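Local coordinates for flagellar protein FliL (Vibrio alginolyticus, PDB 6AHP), which probably assists the torque-generating machinery of the bacterial flagellar motor through a stomatin-like periplasmic domain, at residues V10-A15 with P51-S56; E43-Y48 with V94-I99; V66-S71 with V76-R81. One frame throughout, in Å; residues are numbered along the deposited sequence.

Interaction 1 (V10-A15 with P51-S56); sequences VNLPQA and PLIESS
The carboxylate of Glu54 is the flat group of this contact, and Leu12 reaches the chain below it rather than either of its faces. Methyl CD2 of Leu12 lies 4.5 Å from CG of Glu54. The nearer oxygen is little farther off, with OE2 of Glu54 4.6 Å from CD2 of Leu12. The Glu54 chain runs outward almost straight beyond CB (chi2 163°), which carries the carboxylate out past CD2 of Leu12, across the direction of the strand. The other branch of Leu12 meets the preceding residue of the helix: CD1 of Leu12 comes to 4.3 Å from CG2 of Ile53. In Ile53 the CG2 methyl stands opposite the backbone N across the CA-CB bond, and this aims it at the strand. The longer CG1-CD1 arm takes another direction. Leu12 thus straddles two successive residues of one helical turn, a methyl for each. The fold at this point is a helix, 50-62, laid against a three-stranded antiparallel sheet, and Leu12 sits on the outer strand 7-21. The fit is loose, with 101 Å² buried by both sides together. The closest pair of CA atoms, in Leu12 and Glu54, is 8.1 Å apart. Ile53 also packs on Leu35 of the central strand, and Val10 pairs with that residue through the backbone. The helix has a second partner beyond the sheet. Ser55 OG is hydrogen-bonded to Phe104 O of the second subunit, and Glu54 packs on Thr105 of that same chain.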
ATOM      1  N   VAL A  10     -13.746   8.746   7.688  1.00 23.65           N
ATOM      2  CA  VAL A  10     -12.454   8.439   8.265  1.00 21.56           C
ATOM      3  C   VAL A  10     -11.439   9.163   7.408  1.00 24.26           C
ATOM      4  O   VAL A  10     -11.255   8.829   6.228  1.00 23.97           O
ATOM      5  CB  VAL A  10     -12.182   6.925   8.286  1.00 26.68           C
ATOM      6  CG1 VAL A  10     -10.704   6.657   8.595  1.00 31.91           C
ATOM      7  CG2 VAL A  10     -13.096   6.218   9.281  1.00 24.38           C
ATOM      8  N   ASN A  11     -10.794  10.159   7.995  1.00 30.99           N
ATOM      9  CA  ASN A  11      -9.830  10.965   7.267  1.00 32.87           C
ATOM     10  C   ASN A  11      -8.532  10.202   7.087  1.00 35.68           C
ATOM     11  O   ASN A  11      -8.004   9.631   8.040  1.00 34.01           O
ATOM     12  CB  ASN A  11      -9.544  12.267   8.003  1.00 32.60           C
ATOM     13  CG  ASN A  11      -8.605  13.154   7.222  1.00 41.37           C
ATOM     14  OD1 ASN A  11      -8.811  13.393   6.029  1.00 40.80           O
ATOM     15  ND2 ASN A  11      -7.545  13.616   7.878  1.00 46.09           N
ATOM     16  N   LEU A  12      -8.016  10.209   5.867  1.00 38.93           N
ATOM     17  CA  LEU A  12      -6.692   9.679   5.583  1.00 36.51           C
ATOM     18  C   LEU A  12      -5.762  10.878   5.480  1.00 39.57           C
ATOM     19  O   LEU A  12      -5.684  11.508   4.412  1.00 39.87           O
ATOM     20  CB  LEU A  12      -6.694   8.873   4.283  1.00 35.36           C
ATOM     21  CG  LEU A  12      -7.402   7.523   4.342  1.00 37.34           C
ATOM     22  CD1 LEU A  12      -7.108   6.780   3.090  1.00 32.01           C
ATOM     23  CD2 LEU A  12      -6.929   6.698   5.545  1.00 36.82           C
ATOM     24  N   PRO A  13      -5.054  11.242   6.549  1.00 40.73           N
ATOM     25  CA  PRO A  13      -4.442  12.586   6.600  1.00 45.07           C
ATOM     26  C   PRO A  13      -3.365  12.834   5.554  1.00 44.68           C
ATOM     27  O   PRO A  13      -3.264  13.957   5.047  1.00 46.59           O
ATOM     28  CB  PRO A  13      -3.871  12.652   8.026  1.00 44.80           C
ATOM     29  CG  PRO A  13      -4.579  11.547   8.795  1.00 46.85           C
ATOM     30  CD  PRO A  13      -4.859  10.480   7.798  1.00 37.76           C
ATOM     31  N   GLN A  14      -2.573  11.827   5.195  1.00 48.18           N
ATOM     32  CA  GLN A  14      -1.448  12.026   4.286  1.00 47.78           C
ATOM     33  C   GLN A  14      -1.898  11.875   2.837  1.00 48.15           C
ATOM     34  O   GLN A  14      -2.373  10.802   2.434  1.00 47.87           O
ATOM     35  CB  GLN A  14      -0.326  11.039   4.601  1.00 50.48           C
ATOM     36  CG  GLN A  14       0.865  11.123   3.649  1.00 57.31           C
ATOM     37  CD  GLN A  14       1.766  12.317   3.932  1.00 64.05           C
ATOM     38  OE1 GLN A  14       1.376  13.475   3.735  1.00 65.72           O
ATOM     39  NE2 GLN A  14       2.975  12.040   4.402  1.00 64.77           N
ATOM     40  N   ALA A  15      -1.721  12.934   2.052  1.00 47.82           N
ATOM     41  CA  ALA A  15      -2.051  12.888   0.632  1.00 47.16           C
ATOM     42  C   ALA A  15      -1.202  11.853  -0.096  1.00 47.75           C
ATOM     43  O   ALA A  15      -0.044  11.610   0.249  1.00 49.48           O
ATOM     44  CB  ALA A  15      -1.847  14.254  -0.015  1.00 47.52           C
ATOM     45  N   PRO A  51      -3.187   0.832   7.590  1.00 29.79           N
ATOM     46  CA  PRO A  51      -2.008   0.491   6.775  1.00 26.00           C
ATOM     47  C   PRO A  51      -2.363  -0.297   5.532  1.00 24.10           C
ATOM     48  O   PRO A  51      -1.829  -0.025   4.443  1.00 21.05           O
ATOM     49  CB  PRO A  51      -1.139  -0.327   7.740  1.00 27.37           C
ATOM     50  CG  PRO A  51      -1.579   0.153   9.118  1.00 27.59           C
ATOM     51  CD  PRO A  51      -3.057   0.329   8.972  1.00 22.54           C
ATOM     52  N   LEU A  52      -3.287  -1.252   5.662  1.00 21.64           N
ATOM     53  CA  LEU A  52      -3.691  -2.033   4.497  1.00 22.33           C
ATOM     54  C   LEU A  52      -4.442  -1.154   3.493  1.00 21.90           C
ATOM     55  O   LEU A  52      -4.205  -1.234   2.286  1.00 23.62           O
ATOM     56  CB  LEU A  52      -4.554  -3.204   4.961  1.00 21.81           C
ATOM     57  CG  LEU A  52      -5.149  -4.092   3.884  1.00 22.67           C
ATOM     58  CD1 LEU A  52      -3.972  -4.807   3.208  1.00 26.83           C
ATOM     59  CD2 LEU A  52      -6.104  -5.099   4.455  1.00 22.27           C
ATOM     60  N   ILE A  53      -5.308  -0.268   3.997  1.00 20.00           N
ATOM     61  CA  ILE A  53      -6.089   0.598   3.124  1.00 23.35           C
ATOM     62  C   ILE A  53      -5.168   1.544   2.353  1.00 19.96           C
ATOM     63  O   ILE A  53      -5.292   1.700   1.141  1.00 18.79           O
ATOM     64  CB  ILE A  53      -7.153   1.357   3.942  1.00 16.23           C
ATOM     65  CG1 ILE A  53      -8.242   0.367   4.396  1.00 21.21           C
ATOM     66  CG2 ILE A  53      -7.773   2.506   3.107  1.00 16.84           C
ATOM     67  CD1 ILE A  53      -9.189   0.873   5.490  1.00 22.03           C
ATOM     68  N   GLU A  54      -4.221   2.176   3.047  1.00 22.65           N
ATOM     69  CA  GLU A  54      -3.310   3.100   2.375  1.00 23.80           C
ATOM     70  C   GLU A  54      -2.468   2.394   1.337  1.00 25.60           C
ATOM     71  O   GLU A  54      -2.144   2.969   0.291  1.00 23.21           O
ATOM     72  CB  GLU A  54      -2.398   3.786   3.390  1.00 26.55           C
ATOM     73  CG  GLU A  54      -3.094   4.719   4.336  1.00 29.47           C
ATOM     74  CD  GLU A  54      -2.209   5.007   5.539  1.00 40.23           C
ATOM     75  OE1 GLU A  54      -0.968   4.960   5.386  1.00 41.94           O
ATOM     76  OE2 GLU A  54      -2.738   5.238   6.644  1.00 43.14           O
ATOM     77  N   SER A  55      -2.092   1.147   1.617  1.00 22.06           N
ATOM     78  CA  SER A  55      -1.280   0.381   0.685  1.00 24.68           C
ATOM     79  C   SER A  55      -2.083  -0.031  -0.544  1.00 23.93           C
ATOM     80  O   SER A  55      -1.549  -0.068  -1.660  1.00 27.46           O
ATOM     81  CB  SER A  55      -0.718  -0.846   1.402  1.00 26.47           C
ATOM     82  OG  SER A  55       0.461  -1.243   0.746  1.00 36.67           O
ATOM     83  N   SER A  56      -3.357  -0.386  -0.349  1.00 22.21           N
ATOM     84  CA  SER A  56      -4.238  -0.676  -1.471  1.00 24.05           C
ATOM     85  C   SER A  56      -4.391   0.540  -2.378  1.00 22.36           C
ATOM     86  O   SER A  56      -4.330   0.423  -3.602  1.00 23.35           O
ATOM     87  CB  SER A  56      -5.605  -1.116  -0.955  1.00 22.66           C
ATOM     88  OG  SER A  56      -6.550  -1.217  -1.999  1.00 20.17           O
TER

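Interaction 2 (E43-Y48 with V94-I99); sequences EELARY and VGKPVI
Val98 wedges its two methyls against the backbone and CB atoms of helix 40-48. CG1 of Val98 lies 3.7 Å from N of Ala46 and 4.0 Å from CB of Ala46. It also comes to 3.9 Å from CB of Leu45. CG2 of Val98 continues along the leucine toward its CD1. Leu45 has CG anti to its carbonyl carbon (chi1 -73°), and its branch runs on past the valine to Lys96. The two side chains cross there at about a right angle, with CD1 of Leu45 3.4 Å from NZ of Lys96. This is a contact of methyl and ammonium, not a polar bond. The charge of Lys96 is taken up by Glu41, in a salt bridge one turn back on the same helix. The loop backbone sets the valine. Gly95 leaves helical geometry with positive phi, and Pro97 to Ile99 form a classic gamma turn around Val98, closed by a weak bond from Ile99 N to Pro97 O. On the helix, Arg47 holds Glu43 side-on, NE and NH2 both reaching OE2. Farther out, Ala46 rests on Val10 of strand 7-21 and Val37 of strand 26-38. Val98 packs on Leu90 of helix 72-94. The loop between helix 72-94 and strand 101-109 thus lies between helix 40-48 and helix 72-94, with Val98 touching both.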
ATOM      1  N   GLU A  43     -16.307   1.858  11.197  1.00 25.52           N
ATOM      2  CA  GLU A  43     -15.376   2.961  11.390  1.00 27.21           C
ATOM      3  C   GLU A  43     -14.144   2.500  12.162  1.00 26.17           C
ATOM      4  O   GLU A  43     -13.005   2.789  11.774  1.00 26.00           O
ATOM      5  CB  GLU A  43     -16.047   4.147  12.104  1.00 26.61           C
ATOM      6  CG  GLU A  43     -15.070   5.323  12.269  1.00 31.81           C
ATOM      7  CD  GLU A  43     -15.638   6.505  13.078  1.00 38.31           C
ATOM      8  OE1 GLU A  43     -16.881   6.592  13.226  1.00 35.94           O
ATOM      9  OE2 GLU A  43     -14.839   7.352  13.558  1.00 35.96           O
ATOM     10  N   GLU A  44     -14.346   1.756  13.243  1.00 28.23           N
ATOM     11  CA  GLU A  44     -13.191   1.297  14.005  1.00 27.35           C
ATOM     12  C   GLU A  44     -12.340   0.330  13.180  1.00 23.44           C
ATOM     13  O   GLU A  44     -11.103   0.399  13.216  1.00 30.86           O
ATOM     14  CB  GLU A  44     -13.666   0.695  15.329  1.00 34.03           C
ATOM     15  CG  GLU A  44     -14.149  -0.722  15.282  1.00 35.74           C
ATOM     16  CD  GLU A  44     -13.982  -1.416  16.642  1.00 52.11           C
ATOM     17  OE1 GLU A  44     -13.544  -0.730  17.593  1.00 51.95           O
ATOM     18  OE2 GLU A  44     -14.280  -2.633  16.753  1.00 58.50           O
ATOM     19  N   LEU A  45     -12.974  -0.512  12.361  1.00 25.57           N
ATOM     20  CA  LEU A  45     -12.225  -1.362  11.434  1.00 24.32           C
ATOM     21  C   LEU A  45     -11.427  -0.549  10.421  1.00 26.47           C
ATOM     22  O   LEU A  45     -10.271  -0.877  10.129  1.00 24.56           O
ATOM     23  CB  LEU A  45     -13.167  -2.304  10.699  1.00 24.50           C
ATOM     24  CG  LEU A  45     -13.711  -3.431  11.581  1.00 28.80           C
ATOM     25  CD1 LEU A  45     -14.772  -4.212  10.838  1.00 28.63           C
ATOM     26  CD2 LEU A  45     -12.531  -4.343  12.028  1.00 33.55           C
ATOM     27  N   ALA A  46     -12.040   0.485   9.826  1.00 21.34           N
ATOM     28  CA  ALA A  46     -11.327   1.291   8.834  1.00 22.26           C
ATOM     29  C   ALA A  46     -10.105   1.960   9.447  1.00 26.05           C
ATOM     30  O   ALA A  46      -9.056   2.086   8.797  1.00 23.55           O
ATOM     31  CB  ALA A  46     -12.265   2.355   8.242  1.00 22.68           C
ATOM     32  N   ARG A  47     -10.221   2.403  10.701  1.00 23.70           N
ATOM     33  CA  ARG A  47      -9.070   3.017  11.358  1.00 27.73           C
ATOM     34  C   ARG A  47      -8.005   1.971  11.706  1.00 27.74           C
ATOM     35  O   ARG A  47      -6.816   2.218  11.522  1.00 29.89           O
ATOM     36  CB  ARG A  47      -9.501   3.768  12.620  1.00 26.26           C
ATOM     37  CG  ARG A  47     -10.568   4.807  12.386  1.00 31.43           C
ATOM     38  CD  ARG A  47     -10.809   5.613  13.659  1.00 36.87           C
ATOM     39  NE  ARG A  47     -11.796   6.661  13.466  1.00 38.52           N
ATOM     40  CZ  ARG A  47     -11.524   7.842  12.921  1.00 41.59           C
ATOM     41  NH1 ARG A  47     -10.288   8.117  12.516  1.00 42.89           N
ATOM     42  NH2 ARG A  47     -12.486   8.744  12.778  1.00 41.69           N
ATOM     43  N   TYR A  48      -8.410   0.797  12.195  1.00 28.82           N
ATOM     44  CA  TYR A  48      -7.417  -0.196  12.598  1.00 26.89           C
ATOM     45  C   TYR A  48      -6.625  -0.719  11.394  1.00 29.68           C
ATOM     46  O   TYR A  48      -5.408  -0.934  11.483  1.00 28.13           O
ATOM     47  CB  TYR A  48      -8.113  -1.336  13.340  1.00 32.82           C
ATOM     48  CG  TYR A  48      -7.171  -2.452  13.797  1.00 32.50           C
ATOM     49  CD1 TYR A  48      -6.479  -2.366  15.021  1.00 31.52           C
ATOM     50  CD2 TYR A  48      -6.989  -3.578  13.029  1.00 27.36           C
ATOM     51  CE1 TYR A  48      -5.613  -3.374  15.429  1.00 30.26           C
ATOM     52  CE2 TYR A  48      -6.129  -4.605  13.437  1.00 27.86           C
ATOM     53  CZ  TYR A  48      -5.447  -4.494  14.633  1.00 28.54           C
ATOM     54  OH  TYR A  48      -4.603  -5.509  15.018  1.00 28.53           O
ATOM     55  N   VAL A  94     -10.426  -9.627   6.682  1.00 36.26           N
ATOM     56  CA  VAL A  94     -11.346  -9.840   7.798  1.00 38.64           C
ATOM     57  C   VAL A  94     -12.675 -10.416   7.359  1.00 42.21           C
ATOM     58  O   VAL A  94     -13.508 -10.740   8.220  1.00 46.80           O
ATOM     59  CB  VAL A  94     -11.584  -8.543   8.604  1.00 39.55           C
ATOM     60  CG1 VAL A  94     -10.357  -8.171   9.373  1.00 36.33           C
ATOM     61  CG2 VAL A  94     -12.025  -7.411   7.674  1.00 34.78           C
ATOM     62  N   GLY A  95     -12.898 -10.557   6.061  1.00 35.95           N
ATOM     63  CA  GLY A  95     -14.138 -11.099   5.559  1.00 36.44           C
ATOM     64  C   GLY A  95     -15.292 -10.129   5.490  1.00 36.98           C
ATOM     65  O   GLY A  95     -16.437 -10.580   5.405  1.00 35.86           O
ATOM     66  N   LYS A  96     -15.039  -8.832   5.538  1.00 34.88           N
ATOM     67  CA  LYS A  96     -16.032  -7.801   5.281  1.00 33.46           C
ATOM     68  C   LYS A  96     -15.376  -6.631   4.544  1.00 28.25           C
ATOM     69  O   LYS A  96     -14.259  -6.363   4.725  1.00 24.94           O
ATOM     70  CB  LYS A  96     -16.809  -7.267   6.471  1.00 36.45           C
ATOM     71  CG  LYS A  96     -16.441  -7.635   7.848  1.00 40.88           C
ATOM     72  CD  LYS A  96     -17.694  -7.594   8.677  1.00 43.81           C
ATOM     73  CE  LYS A  96     -17.406  -7.097  10.051  1.00 44.90           C
ATOM     74  NZ  LYS A  96     -17.797  -5.680  10.157  1.00 53.68           N
ATOM     75  N   PRO A  97     -16.130  -5.961   3.717  1.00 25.92           N
ATOM     76  CA  PRO A  97     -15.714  -4.850   2.883  1.00 25.71           C
ATOM     77  C   PRO A  97     -15.265  -3.624   3.644  1.00 25.75           C
ATOM     78  O   PRO A  97     -14.479  -2.934   3.137  1.00 22.97           O
ATOM     79  CB  PRO A  97     -16.908  -4.607   1.996  1.00 26.64           C
ATOM     80  CG  PRO A  97     -18.024  -5.103   2.749  1.00 29.08           C
ATOM     81  CD  PRO A  97     -17.516  -6.291   3.476  1.00 28.15           C
ATOM     82  N   VAL A  98     -15.910  -3.363   4.763  1.00 25.49           N
ATOM     83  CA  VAL A  98     -15.676  -2.284   5.685  1.00 24.05           C
ATOM     84  C   VAL A  98     -16.135  -0.917   5.226  1.00 23.30           C
ATOM     85  O   VAL A  98     -16.888  -0.319   5.864  1.00 24.88           O
ATOM     86  CB  VAL A  98     -14.237  -2.268   6.237  1.00 25.36           C
ATOM     87  CG1 VAL A  98     -13.925  -1.058   7.051  1.00 24.41           C
ATOM     88  CG2 VAL A  98     -13.924  -3.559   6.909  1.00 26.51           C
ATOM     89  N   ILE A  99     -15.664  -0.449   4.121  1.00 18.96           N
ATOM     90  CA  ILE A  99     -16.029   0.846   3.662  1.00 22.24           C
ATOM     91  C   ILE A  99     -17.165   0.883   2.684  1.00 25.43           C
ATOM     92  O   ILE A  99     -17.482  -0.076   2.118  1.00 22.43           O
ATOM     93  CB  ILE A  99     -14.837   1.591   3.013  1.00 19.87           C
ATOM     94  CG1 ILE A  99     -14.375   0.905   1.748  1.00 21.08           C
ATOM     95  CG2 ILE A  99     -13.703   1.687   3.946  1.00 20.05           C
ATOM     96  CD1 ILE A  99     -13.546   1.757   0.832  1.00 22.06           C
TER

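Interaction 3 (V66-S71 with V76-R81); sequences VDQLRS and VELRDR
Glu77 meets Gln68 near the start of the second segment. The two side chains cross at about a right angle, and the amide and carboxylate planes are 66° apart. In the model OE1 of Gln68 is 2.7 Å from OE2 of Glu77, but the amide is probably turned over, so the details of this pair are doubtful. Gln68 reaches across as an extended chain, with CG opposite its backbone N (chi1 167°). Glu77 bends at chi2 to face it. Leu78 comes next and makes the apolar part of the contact. Its CD2 lies 3.9 Å from CD2 of Leu69, and its CD1 sits beside the Gln68 amide. Leu69 starts out pointing away from helix 72-94, yet its far end swings back to Leu78. Both leucines also pack on Phe107 of strand 101-109. Arg79 turns from this contact and packs on Phe104 of that strand. Asp80 N and Arg81 N bond to Val76 O and Glu77 O, which keeps the segment regularly helical. The short helix 66-70 is weakly bonded by comparison. The axes of 66-70 and 76-81 approach to 10.0 Å, with 108° between their N-to-C directions, so the short helix and the long one meet at a steep angle, as two consecutive helices joined by a tight turn. The chemistry is divided: buried leucines join the two helices to the sheet, while the neutral amide faces the exposed acid and brings no opposite charge to it.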
ATOM      1  N   VAL A  66      -1.208   8.152 -17.390  1.00 63.39           N
ATOM      2  CA  VAL A  66      -1.426   9.589 -17.511  1.00 62.44           C
ATOM      3  C   VAL A  66      -2.586   9.896 -18.454  1.00 60.69           C
ATOM      4  O   VAL A  66      -3.238  10.937 -18.311  1.00 60.98           O
ATOM      5  CB  VAL A  66      -0.124  10.304 -17.946  1.00 66.62           C
ATOM      6  CG1 VAL A  66       0.282   9.890 -19.345  1.00 70.52           C
ATOM      7  CG2 VAL A  66      -0.263  11.828 -17.832  1.00 63.76           C
ATOM      8  N   ASP A  67      -2.891   9.002 -19.400  1.00 58.84           N
ATOM      9  CA  ASP A  67      -4.046   9.240 -20.262  1.00 61.55           C
ATOM     10  C   ASP A  67      -5.352   9.043 -19.491  1.00 59.40           C
ATOM     11  O   ASP A  67      -6.298   9.820 -19.668  1.00 62.87           O
ATOM     12  CB  ASP A  67      -3.987   8.349 -21.516  1.00 57.24           C
ATOM     13  CG  ASP A  67      -3.219   9.013 -22.695  1.00 56.32           C
ATOM     14  OD1 ASP A  67      -3.368  10.234 -22.911  1.00 52.57           O
ATOM     15  OD2 ASP A  67      -2.454   8.319 -23.406  1.00 52.22           O
ATOM     16  N   GLN A  68      -5.421   8.064 -18.608  1.00 52.25           N
ATOM     17  CA  GLN A  68      -6.630   7.877 -17.769  1.00 58.99           C
ATOM     18  C   GLN A  68      -6.877   8.953 -16.688  1.00 58.72           C
ATOM     19  O   GLN A  68      -7.950   9.017 -16.126  1.00 59.72           O
ATOM     20  CB  GLN A  68      -6.744   6.431 -17.180  1.00 56.24           C
ATOM     21  CG  GLN A  68      -7.779   6.233 -16.053  1.00 54.98           C
ATOM     22  CD  GLN A  68      -8.053   4.826 -15.600  1.00 59.78           C
ATOM     23  OE1 GLN A  68      -9.170   4.379 -15.682  1.00 60.94           O
ATOM     24  NE2 GLN A  68      -7.056   4.164 -15.028  1.00 55.20           N
ATOM     25  N   LEU A  69      -5.879   9.731 -16.351  1.00 59.44           N
ATOM     26  CA  LEU A  69      -6.068  10.829 -15.459  1.00 59.45           C
ATOM     27  C   LEU A  69      -6.625  11.986 -16.251  1.00 64.69           C
ATOM     28  O   LEU A  69      -7.406  12.775 -15.760  1.00 64.18           O
ATOM     29  CB  LEU A  69      -4.764  11.204 -14.866  1.00 62.12           C
ATOM     30  CG  LEU A  69      -4.259  10.038 -14.099  1.00 57.34           C
ATOM     31  CD1 LEU A  69      -2.772  10.097 -14.059  1.00 63.33           C
ATOM     32  CD2 LEU A  69      -4.843  10.021 -12.729  1.00 53.45           C
ATOM     33  N   ARG A  70      -6.265  12.096 -17.507  1.00 62.11           N
ATOM     34  CA  ARG A  70      -6.767  13.265 -18.223  1.00 62.05           C
ATOM     35  C   ARG A  70      -8.205  13.104 -18.711  1.00 63.26           C
ATOM     36  O   ARG A  70      -8.836  14.101 -19.086  1.00 66.12           O
ATOM     37  CB  ARG A  70      -5.859  13.585 -19.413  1.00 68.35           C
ATOM     38  CG  ARG A  70      -4.544  14.257 -19.038  1.00 68.50           C
ATOM     39  CD  ARG A  70      -4.312  15.520 -19.865  1.00 73.49           C
ATOM     40  NE  ARG A  70      -2.956  16.044 -19.705  1.00 82.80           N
ATOM     41  CZ  ARG A  70      -2.593  17.298 -19.972  1.00 80.63           C
ATOM     42  NH1 ARG A  70      -1.334  17.676 -19.796  1.00 81.39           N
ATOM     43  NH2 ARG A  70      -3.486  18.177 -20.412  1.00 81.38           N
ATOM     44  N   SER A  71      -8.754  11.895 -18.682  1.00 59.00           N
ATOM     45  CA  SER A  71     -10.117  11.621 -19.129  1.00 59.47           C
ATOM     46  C   SER A  71     -11.090  11.713 -17.952  1.00 60.14           C
ATOM     47  O   SER A  71     -10.875  11.058 -16.923  1.00 57.07           O
ATOM     48  CB  SER A  71     -10.204  10.236 -19.766  1.00 58.38           C
ATOM     49  OG  SER A  71     -11.254  10.178 -20.710  1.00 66.50           O
ATOM     50  N   VAL A  76     -13.526   8.819 -12.824  1.00 41.21           N
ATOM     51  CA  VAL A  76     -14.551   8.007 -12.176  1.00 41.66           C
ATOM     52  C   VAL A  76     -14.086   6.559 -12.086  1.00 36.71           C
ATOM     53  O   VAL A  76     -14.222   5.902 -11.050  1.00 36.15           O
ATOM     54  CB  VAL A  76     -15.883   8.118 -12.948  1.00 43.56           C
ATOM     55  CG1 VAL A  76     -16.939   7.199 -12.342  1.00 42.23           C
ATOM     56  CG2 VAL A  76     -16.363   9.560 -12.983  1.00 48.97           C
ATOM     57  N   GLU A  77     -13.522   6.051 -13.181  1.00 40.96           N
ATOM     58  CA  GLU A  77     -13.075   4.667 -13.231  1.00 40.38           C
ATOM     59  C   GLU A  77     -11.981   4.405 -12.194  1.00 35.56           C
ATOM     60  O   GLU A  77     -11.994   3.378 -11.513  1.00 28.74           O
ATOM     61  CB  GLU A  77     -12.582   4.371 -14.641  1.00 40.65           C
ATOM     62  CG  GLU A  77     -12.547   2.915 -14.992  1.00 49.99           C
ATOM     63  CD  GLU A  77     -11.336   2.573 -15.839  1.00 60.42           C
ATOM     64  OE1 GLU A  77     -11.375   2.873 -17.054  1.00 66.08           O
ATOM     65  OE2 GLU A  77     -10.356   2.013 -15.292  1.00 61.52           O
ATOM     66  N   LEU A  78     -11.043   5.346 -12.055  1.00 34.47           N
ATOM     67  CA  LEU A  78     -10.003   5.255 -11.034  1.00 33.83           C
ATOM     68  C   LEU A  78     -10.588   5.236  -9.620  1.00 32.89           C
ATOM     69  O   LEU A  78     -10.166   4.437  -8.776  1.00 29.47           O
ATOM     70  CB  LEU A  78      -9.026   6.416 -11.188  1.00 35.50           C
ATOM     71  CG  LEU A  78      -7.659   6.165 -10.541  1.00 37.62           C
ATOM     72  CD1 LEU A  78      -6.966   4.944 -11.119  1.00 39.58           C
ATOM     73  CD2 LEU A  78      -6.784   7.403 -10.611  1.00 35.50           C
ATOM     74  N   ARG A  79     -11.531   6.143  -9.337  1.00 32.39           N
ATOM     75  CA  ARG A  79     -12.170   6.176  -8.026  1.00 37.45           C
ATOM     76  C   ARG A  79     -12.848   4.847  -7.714  1.00 32.28           C
ATOM     77  O   ARG A  79     -12.671   4.301  -6.619  1.00 29.33           O
ATOM     78  CB  ARG A  79     -13.195   7.317  -7.956  1.00 40.56           C
ATOM     79  CG  ARG A  79     -12.671   8.713  -8.309  1.00 46.89           C
ATOM     80  CD  ARG A  79     -13.616   9.851  -7.846  1.00 49.74           C
ATOM     81  NE  ARG A  79     -14.889   9.874  -8.570  1.00 48.49           N
ATOM     82  CZ  ARG A  79     -16.008   9.280  -8.152  1.00 50.55           C
ATOM     83  NH1 ARG A  79     -17.121   9.348  -8.882  1.00 54.14           N
ATOM     84  NH2 ARG A  79     -16.014   8.613  -7.008  1.00 54.30           N
ATOM     85  N   ASP A  80     -13.641   4.318  -8.664  1.00 29.80           N
ATOM     86  CA  ASP A  80     -14.353   3.057  -8.435  1.00 30.66           C
ATOM     87  C   ASP A  80     -13.397   1.892  -8.238  1.00 28.89           C
ATOM     88  O   ASP A  80     -13.651   1.011  -7.404  1.00 25.81           O
ATOM     89  CB  ASP A  80     -15.288   2.731  -9.603  1.00 35.27           C
ATOM     90  CG  ASP A  80     -16.482   3.664  -9.680  1.00 45.94           C
ATOM     91  OD1 ASP A  80     -16.811   4.299  -8.652  1.00 45.89           O
ATOM     92  OD2 ASP A  80     -17.069   3.769 -10.784  1.00 53.72           O
ATOM     93  N   ARG A  81     -12.348   1.816  -9.059  1.00 26.32           N
ATOM     94  CA  ARG A  81     -11.322   0.792  -8.858  1.00 30.04           C
ATOM     95  C   ARG A  81     -10.716   0.874  -7.462  1.00 23.55           C
ATOM     96  O   ARG A  81     -10.522  -0.149  -6.804  1.00 27.07           O
ATOM     97  CB  ARG A  81     -10.213   0.935  -9.889  1.00 29.15           C
ATOM     98  CG  ARG A  81     -10.537   0.256 -11.172  1.00 45.48           C
ATOM     99  CD  ARG A  81     -10.419  -1.247 -11.043  1.00 43.84           C
ATOM    100  NE  ARG A  81     -10.236  -1.799 -12.382  1.00 46.97           N
ATOM    101  CZ  ARG A  81      -9.061  -2.156 -12.890  1.00 50.82           C
ATOM    102  NH1 ARG A  81      -7.948  -2.061 -12.158  1.00 48.03           N
ATOM    103  NH2 ARG A  81      -9.006  -2.618 -14.132  1.00 57.25           N
TER

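Interactions 1 and 2 are neighbours, with centres about 12 Å apart. They touch directly: Val10 packs on Glu43, and Ile53 on the Ala46 carbonyl. Their helices, 40-48 and 50-62, follow each other in the chain, and their segments alternate along it. Interaction 3 lies on the opposite side of the chain's centre, about 19 Å from interaction 1 and 25 Å from interaction 2, centre to centre. It is nested in the loop that interaction 2 closes. Helix 72-94 spans this distance, from interaction 3 to the loop of interaction 2. Interactions 1 and 2 also reach the second subunit, whereas interaction 3 belongs to one chain alone.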